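Local coordinates for glycerol dehydrogenase (Schizosaccharomyces pombe, PDB 1TA9), which probably catalyses the NAD(+)-dependent oxidation of glycerol to dihydroxyacetone with a zinc ion, as part of glycerol assimilation, at residues K71-R76 against Y83-K88; Q344-D349 against A411-A416. All coordinates share one frame; numbering follows the deposited sequence.

In the fold
Both contacts are buried and without a cross-segment hydrogen bond, and they share no helix or strand. They lie on opposite sides of the chain's centre, their own centres about 42 Å apart. Contact 1 sets a strand outermost within this chain's parallel sheet against the short helix 82-86, and its chemistry is mixed: valine methyls over a phenol ring, plus two lysines whose ammonium groups turn to a second subunit. Contact 2 joins two helices of the all-helical half through aliphatic groups alone, with alanines allowing a close backbone approach (Val-346 CA to Ala-413 CA 5.9 Å, against 8.4 Å from Val-73 CA to Tyr-85 CA). Subunit interfaces border both: Arg-76 of one chain pairs with Asp-412 of another.

Contact 1. Residues K71-R76 against Y83-K88; sequences KYVQGR and YMYVKK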
loop_
_atom_site.group_PDB
_atom_site.type_symbol
_atom_site.label_atom_id
_atom_site.label_comp_id
_atom_site.label_asym_id
_atom_site.label_seq_id
_atom_site.Cartn_x
_atom_site.Cartn_y
_atom_site.Cartn_z
ATOM N N LYS B 71 35.254 3.855 -24.086
ATOM C CA LYS B 71 34.054 3.849 -24.913
ATOM C C LYS B 71 33.454 2.452 -25.023
ATOM O O LYS B 71 34.173 1.451 -25.029
ATOM C CB LYS B 71 34.376 4.334 -26.333
ATOM C CG LYS B 71 34.934 5.745 -26.443
ATOM C CD LYS B 71 33.858 6.806 -26.289
ATOM C CE LYS B 71 34.427 8.178 -26.637
ATOM N NZ LYS B 71 33.474 9.289 -26.366
ATOM N N TYR B 72 32.126 2.401 -25.096
ATOM C CA TYR B 72 31.393 1.155 -25.274
ATOM C C TYR B 72 30.432 1.477 -26.404
ATOM O O TYR B 72 29.624 2.394 -26.289
ATOM C CB TYR B 72 30.624 0.764 -24.009
ATOM C CG TYR B 72 29.671 -0.392 -24.216
ATOM C CD1 TYR B 72 28.357 -0.175 -24.645
ATOM C CD2 TYR B 72 30.082 -1.706 -24.001
ATOM C CE1 TYR B 72 27.480 -1.241 -24.852
ATOM C CE2 TYR B 72 29.217 -2.775 -24.205
ATOM C CZ TYR B 72 27.916 -2.538 -24.629
ATOM O OH TYR B 72 27.061 -3.603 -24.827
ATOM N N VAL B 73 30.543 0.742 -27.505
ATOM C CA VAL B 73 29.705 0.984 -28.677
ATOM C C VAL B 73 28.984 -0.291 -29.075
ATOM O O VAL B 73 29.616 -1.322 -29.287
ATOM C CB VAL B 73 30.561 1.469 -29.863
ATOM C CG1 VAL B 73 29.680 1.738 -31.079
ATOM C CG2 VAL B 73 31.327 2.722 -29.460
ATOM N N GLN B 74 27.662 -0.203 -29.188
ATOM C CA GLN B 74 26.823 -1.348 -29.525
ATOM C C GLN B 74 25.758 -0.995 -30.575
ATOM O O GLN B 74 24.986 -0.053 -30.396
ATOM C CB GLN B 74 26.145 -1.838 -28.243
ATOM C CG GLN B 74 25.126 -2.936 -28.419
ATOM C CD GLN B 74 24.301 -3.146 -27.162
ATOM O OE1 GLN B 74 24.843 -3.219 -26.059
ATOM N NE2 GLN B 74 22.985 -3.250 -27.323
ATOM N N GLY B 75 25.708 -1.757 -31.664
ATOM C CA GLY B 75 24.716 -1.483 -32.690
ATOM C C GLY B 75 24.687 -2.542 -33.776
ATOM O O GLY B 75 25.665 -3.258 -33.980
ATOM N N ARG B 76 23.566 -2.645 -34.480
ATOM C CA ARG B 76 23.444 -3.639 -35.534
ATOM C C ARG B 76 24.224 -3.196 -36.766
ATOM O O ARG B 76 24.034 -2.085 -37.261
ATOM C CB ARG B 76 21.976 -3.858 -35.896
ATOM C CG ARG B 76 21.770 -5.111 -36.725
ATOM C CD ARG B 76 20.312 -5.387 -37.007
ATOM N NE ARG B 76 20.150 -6.767 -37.448
ATOM C CZ ARG B 76 18.984 -7.361 -37.675
ATOM N NH1 ARG B 76 17.847 -6.697 -37.514
ATOM N NH2 ARG B 76 18.961 -8.634 -38.048
ATOM N N TYR B 83 35.801 2.240 -38.630
ATOM C CA TYR B 83 36.715 3.379 -38.669
ATOM C C TYR B 83 36.253 4.563 -37.830
ATOM O O TYR B 83 37.047 5.195 -37.139
ATOM C CB TYR B 83 36.944 3.838 -40.111
ATOM C CG TYR B 83 38.000 4.913 -40.213
ATOM C CD1 TYR B 83 37.649 6.255 -40.340
ATOM C CD2 TYR B 83 39.354 4.590 -40.135
ATOM C CE1 TYR B 83 38.620 7.254 -40.384
ATOM C CE2 TYR B 83 40.334 5.578 -40.178
ATOM C CZ TYR B 83 39.959 6.907 -40.302
ATOM O OH TYR B 83 40.925 7.888 -40.332
ATOM N N MET B 84 34.962 4.854 -37.907
ATOM C CA MET B 84 34.339 5.949 -37.177
ATOM C C MET B 84 34.724 5.971 -35.697
ATOM O O MET B 84 34.866 7.037 -35.089
ATOM C CB MET B 84 32.826 5.812 -37.330
ATOM C CG MET B 84 31.985 6.658 -36.421
ATOM S SD MET B 84 30.256 6.323 -36.796
ATOM C CE MET B 84 29.464 7.657 -35.897
ATOM N N TYR B 85 34.899 4.789 -35.124
ATOM C CA TYR B 85 35.259 4.678 -33.720
ATOM C C TYR B 85 36.747 4.391 -33.548
ATOM O O TYR B 85 37.414 4.997 -32.708
ATOM C CB TYR B 85 34.426 3.572 -33.074
ATOM C CG TYR B 85 32.936 3.786 -33.241
ATOM C CD1 TYR B 85 32.275 4.791 -32.536
ATOM C CD2 TYR B 85 32.191 3.000 -34.123
ATOM C CE1 TYR B 85 30.908 5.009 -32.703
ATOM C CE2 TYR B 85 30.822 3.212 -34.298
ATOM C CZ TYR B 85 30.190 4.218 -33.584
ATOM O OH TYR B 85 28.841 4.429 -33.741
ATOM N N VAL B 86 37.269 3.473 -34.355
ATOM C CA VAL B 86 38.677 3.112 -34.269
ATOM C C VAL B 86 39.597 4.313 -34.472
ATOM O O VAL B 86 40.674 4.381 -33.878
ATOM C CB VAL B 86 39.039 2.029 -35.312
ATOM C CG1 VAL B 86 40.545 1.772 -35.304
ATOM C CG2 VAL B 86 38.289 0.748 -35.010
ATOM N N LYS B 87 39.164 5.268 -35.293
ATOM C CA LYS B 87 39.979 6.447 -35.590
ATOM C C LYS B 87 40.370 7.248 -34.351
ATOM O O LYS B 87 41.305 8.053 -34.396
ATOM C CB LYS B 87 39.257 7.362 -36.586
ATOM C CG LYS B 87 38.085 8.143 -36.009
ATOM C CD LYS B 87 37.446 9.021 -37.077
ATOM C CE LYS B 87 36.335 9.890 -36.499
ATOM N NZ LYS B 87 35.685 10.731 -37.548
ATOM N N LYS B 88 39.657 7.032 -33.248
ATOM C CA LYS B 88 39.952 7.740 -32.008
ATOM C C LYS B 88 41.293 7.298 -31.426
ATOM O O LYS B 88 41.923 8.041 -30.670
ATOM C CB LYS B 88 38.844 7.497 -30.977
ATOM C CG LYS B 88 37.487 8.082 -31.356
ATOM C CD LYS B 88 36.408 7.662 -30.361
ATOM C CE LYS B 88 35.060 8.271 -30.715
ATOM N NZ LYS B 88 35.041 9.745 -30.497
#
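Val-73 lays its CG1 methyl over one face of the Tyr-85 ring, and this is the tight part of the contact. Val-73 CG1 stands 3.8 Å from the Tyr-85 ring centroid, 19° off the normal, which meets the geometry of a CH-pi contact; its closest ring atom is Tyr-85 CZ, at 3.6 Å. With CG1 anti to the backbone N (chi1 -179°), Val-73 CG2 falls on the same face nearer the ring's root, 3.8 Å from Tyr-85 CD1. Met-84 CG covers the opposite face, so the ring is sandwiched. Its OH bonds to Asp-63 and Ser-61 of a second subunit. Replacing Tyr-85 by an alanine would probably uncover the Val-73 methyls and leave that Asp-63 without this hydroxyl partner. The looser part is the lysine pair: Lys-71 and Lys-88 cross at about a right angle, CE to CE 4.1 Å. Lys-71 NZ and Lys-88 NZ, like-charged, are 4.4 Å apart, hydrogen-bonded to Thr-67 OG1 and Pro-205 O of the second subunit respectively. Strand 71-75 pairs antiparallel with a strand of that subunit, extending across the interface the sheet of the Rossmann-like, probably NAD(+)-binding N-terminal domain of iron-containing alcohol dehydrogenases.

Contact 2. Residues Q344-D349 against A411-A416; sequences QVVLED and ADAIKA
Val-346 and Leu-347 carry the side of helix 333-347 in this contact, meeting Ala-413 and Ala-416 of helix 407-428. Two residues before Val-346, Gln-344 points away from segment 411-416; its NE2 donates to Glu-348 OE2 over 2.7 Å, nearly straight at 168°, with the acceptor in the amide plane and approached nearly along its C-O axis. Its OE1 accepts from the backbone N of Ala-314, so both ends of the amide are engaged and its flip is fixed. Val-346 follows, aimed at the partner helix. Val-346 CG1, anti to the backbone N at chi1 175°, rests against two alanine methyls, Ala-413 CB at 3.8 Å and Ala-416 CB at 4.0 Å. Leu-347 comes in from the flank, its CD2 3.7 Å from Ala-413 CB; the Ala-413 methyl is thus met by both Val-346 and Leu-347. Past Glu-348 the helix closes in a Schellman motif: Asp-349 has positive phi (64°), with two bonds back into the last turn, one from Asp-349 N to Val-346 O (3.0 Å). Small alanines thus join two helices of the C-terminal all-helical domain, which also carries the zinc ligands Asp-232, His-315 and His-333. Around the pair, Val-346 also packs on Val-417 and Tyr-420; helix 223-245 lies against Gln-344 and Glu-348, while helix 381-391 packs on Ala-411, Ile-414 and Lys-415.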
loop_
_atom_site.group_PDB
_atom_site.type_symbol
_atom_site.label_atom_id
_atom_site.label_comp_id
_atom_site.label_asym_id
_atom_site.label_seq_id
_atom_site.Cartn_x
_atom_site.Cartn_y
_atom_site.Cartn_z
ATOM N N GLN B 344 25.494 -19.325 -3.633
ATOM C CA GLN B 344 25.770 -18.167 -2.779
ATOM C C GLN B 344 24.507 -17.784 -2.018
ATOM O O GLN B 344 24.576 -17.334 -0.878
ATOM C CB GLN B 344 26.266 -16.950 -3.580
ATOM C CG GLN B 344 26.525 -15.746 -2.654
ATOM C CD GLN B 344 27.347 -14.638 -3.283
ATOM O OE1 GLN B 344 28.210 -14.888 -4.125
ATOM N NE2 GLN B 344 27.102 -13.400 -2.848
ATOM N N VAL B 345 23.353 -17.967 -2.653
ATOM C CA VAL B 345 22.076 -17.646 -2.023
ATOM C C VAL B 345 21.860 -18.534 -0.804
ATOM O O VAL B 345 21.286 -18.104 0.200
ATOM C CB VAL B 345 20.909 -17.823 -3.028
ATOM C CG1 VAL B 345 19.584 -17.877 -2.298
ATOM C CG2 VAL B 345 20.914 -16.661 -4.015
ATOM N N VAL B 346 22.321 -19.777 -0.895
ATOM C CA VAL B 346 22.199 -20.700 0.220
ATOM C C VAL B 346 23.166 -20.259 1.321
ATOM O O VAL B 346 22.813 -20.248 2.502
ATOM C CB VAL B 346 22.522 -22.149 -0.223
ATOM C CG1 VAL B 346 22.514 -23.087 0.976
ATOM C CG2 VAL B 346 21.491 -22.606 -1.252
ATOM N N LEU B 347 24.382 -19.880 0.929
ATOM C CA LEU B 347 25.383 -19.430 1.896
ATOM C C LEU B 347 24.959 -18.118 2.557
ATOM O O LEU B 347 25.299 -17.861 3.715
ATOM C CB LEU B 347 26.747 -19.262 1.214
ATOM C CG LEU B 347 27.385 -20.557 0.689
ATOM C CD1 LEU B 347 28.696 -20.242 -0.015
ATOM C CD2 LEU B 347 27.627 -21.514 1.851
ATOM N N GLU B 348 24.217 -17.288 1.827
ATOM C CA GLU B 348 23.743 -16.025 2.387
ATOM C C GLU B 348 22.489 -16.230 3.248
ATOM O O GLU B 348 21.999 -15.299 3.880
ATOM C CB GLU B 348 23.462 -15.014 1.280
ATOM C CG GLU B 348 24.719 -14.382 0.686
ATOM C CD GLU B 348 24.398 -13.172 -0.168
ATOM O OE1 GLU B 348 23.558 -12.353 0.263
ATOM O OE2 GLU B 348 24.978 -13.030 -1.262
ATOM N N ASP B 349 21.975 -17.454 3.262
ATOM C CA ASP B 349 20.809 -17.805 4.070
ATOM C C ASP B 349 19.509 -17.084 3.691
ATOM O O ASP B 349 18.756 -16.668 4.569
ATOM C CB ASP B 349 21.115 -17.544 5.551
ATOM C CG ASP B 349 20.256 -18.380 6.489
ATOM O OD1 ASP B 349 19.947 -17.900 7.600
ATOM O OD2 ASP B 349 19.902 -19.522 6.130
ATOM N N ALA B 411 30.340 -27.618 0.198
ATOM C CA ALA B 411 29.813 -28.876 -0.313
ATOM C C ALA B 411 28.336 -29.044 0.035
ATOM O O ALA B 411 27.537 -29.472 -0.804
ATOM C CB ALA B 411 30.614 -30.040 0.246
ATOM N N ASP B 412 27.975 -28.717 1.273
ATOM C CA ASP B 412 26.586 -28.838 1.718
ATOM C C ASP B 412 25.652 -27.927 0.932
ATOM O O ASP B 412 24.539 -28.325 0.562
ATOM C CB ASP B 412 26.463 -28.496 3.207
ATOM C CG ASP B 412 26.808 -29.664 4.112
ATOM O OD1 ASP B 412 27.150 -30.754 3.600
ATOM O OD2 ASP B 412 26.727 -29.486 5.345
ATOM N N ALA B 413 26.108 -26.701 0.684
ATOM C CA ALA B 413 25.308 -25.722 -0.041
ATOM C C ALA B 413 25.093 -26.130 -1.499
ATOM O O ALA B 413 24.035 -25.869 -2.070
ATOM C CB ALA B 413 25.969 -24.342 0.036
ATOM N N ILE B 414 26.097 -26.759 -2.102
ATOM C CA ILE B 414 25.971 -27.208 -3.485
ATOM C C ILE B 414 24.851 -28.249 -3.570
ATOM O O ILE B 414 24.033 -28.223 -4.494
ATOM C CB ILE B 414 27.294 -27.829 -3.994
ATOM C CG1 ILE B 414 28.329 -26.719 -4.212
ATOM C CG2 ILE B 414 27.049 -28.613 -5.280
ATOM C CD1 ILE B 414 29.708 -27.231 -4.610
ATOM N N LYS B 415 24.812 -29.161 -2.602
ATOM C CA LYS B 415 23.776 -30.187 -2.582
ATOM C C LYS B 415 22.427 -29.595 -2.194
ATOM O O LYS B 415 21.389 -30.033 -2.680
ATOM C CB LYS B 415 24.151 -31.314 -1.614
ATOM C CG LYS B 415 25.240 -32.233 -2.165
ATOM C CD LYS B 415 25.585 -33.370 -1.210
ATOM C CE LYS B 415 26.395 -32.878 -0.019
ATOM N NZ LYS B 415 26.902 -34.016 0.819
ATOM N N ALA B 416 22.443 -28.595 -1.318
ATOM C CA ALA B 416 21.206 -27.953 -0.889
ATOM C C ALA B 416 20.519 -27.311 -2.092
ATOM O O ALA B 416 19.308 -27.436 -2.263
ATOM C CB ALA B 416 21.498 -26.905 0.178
#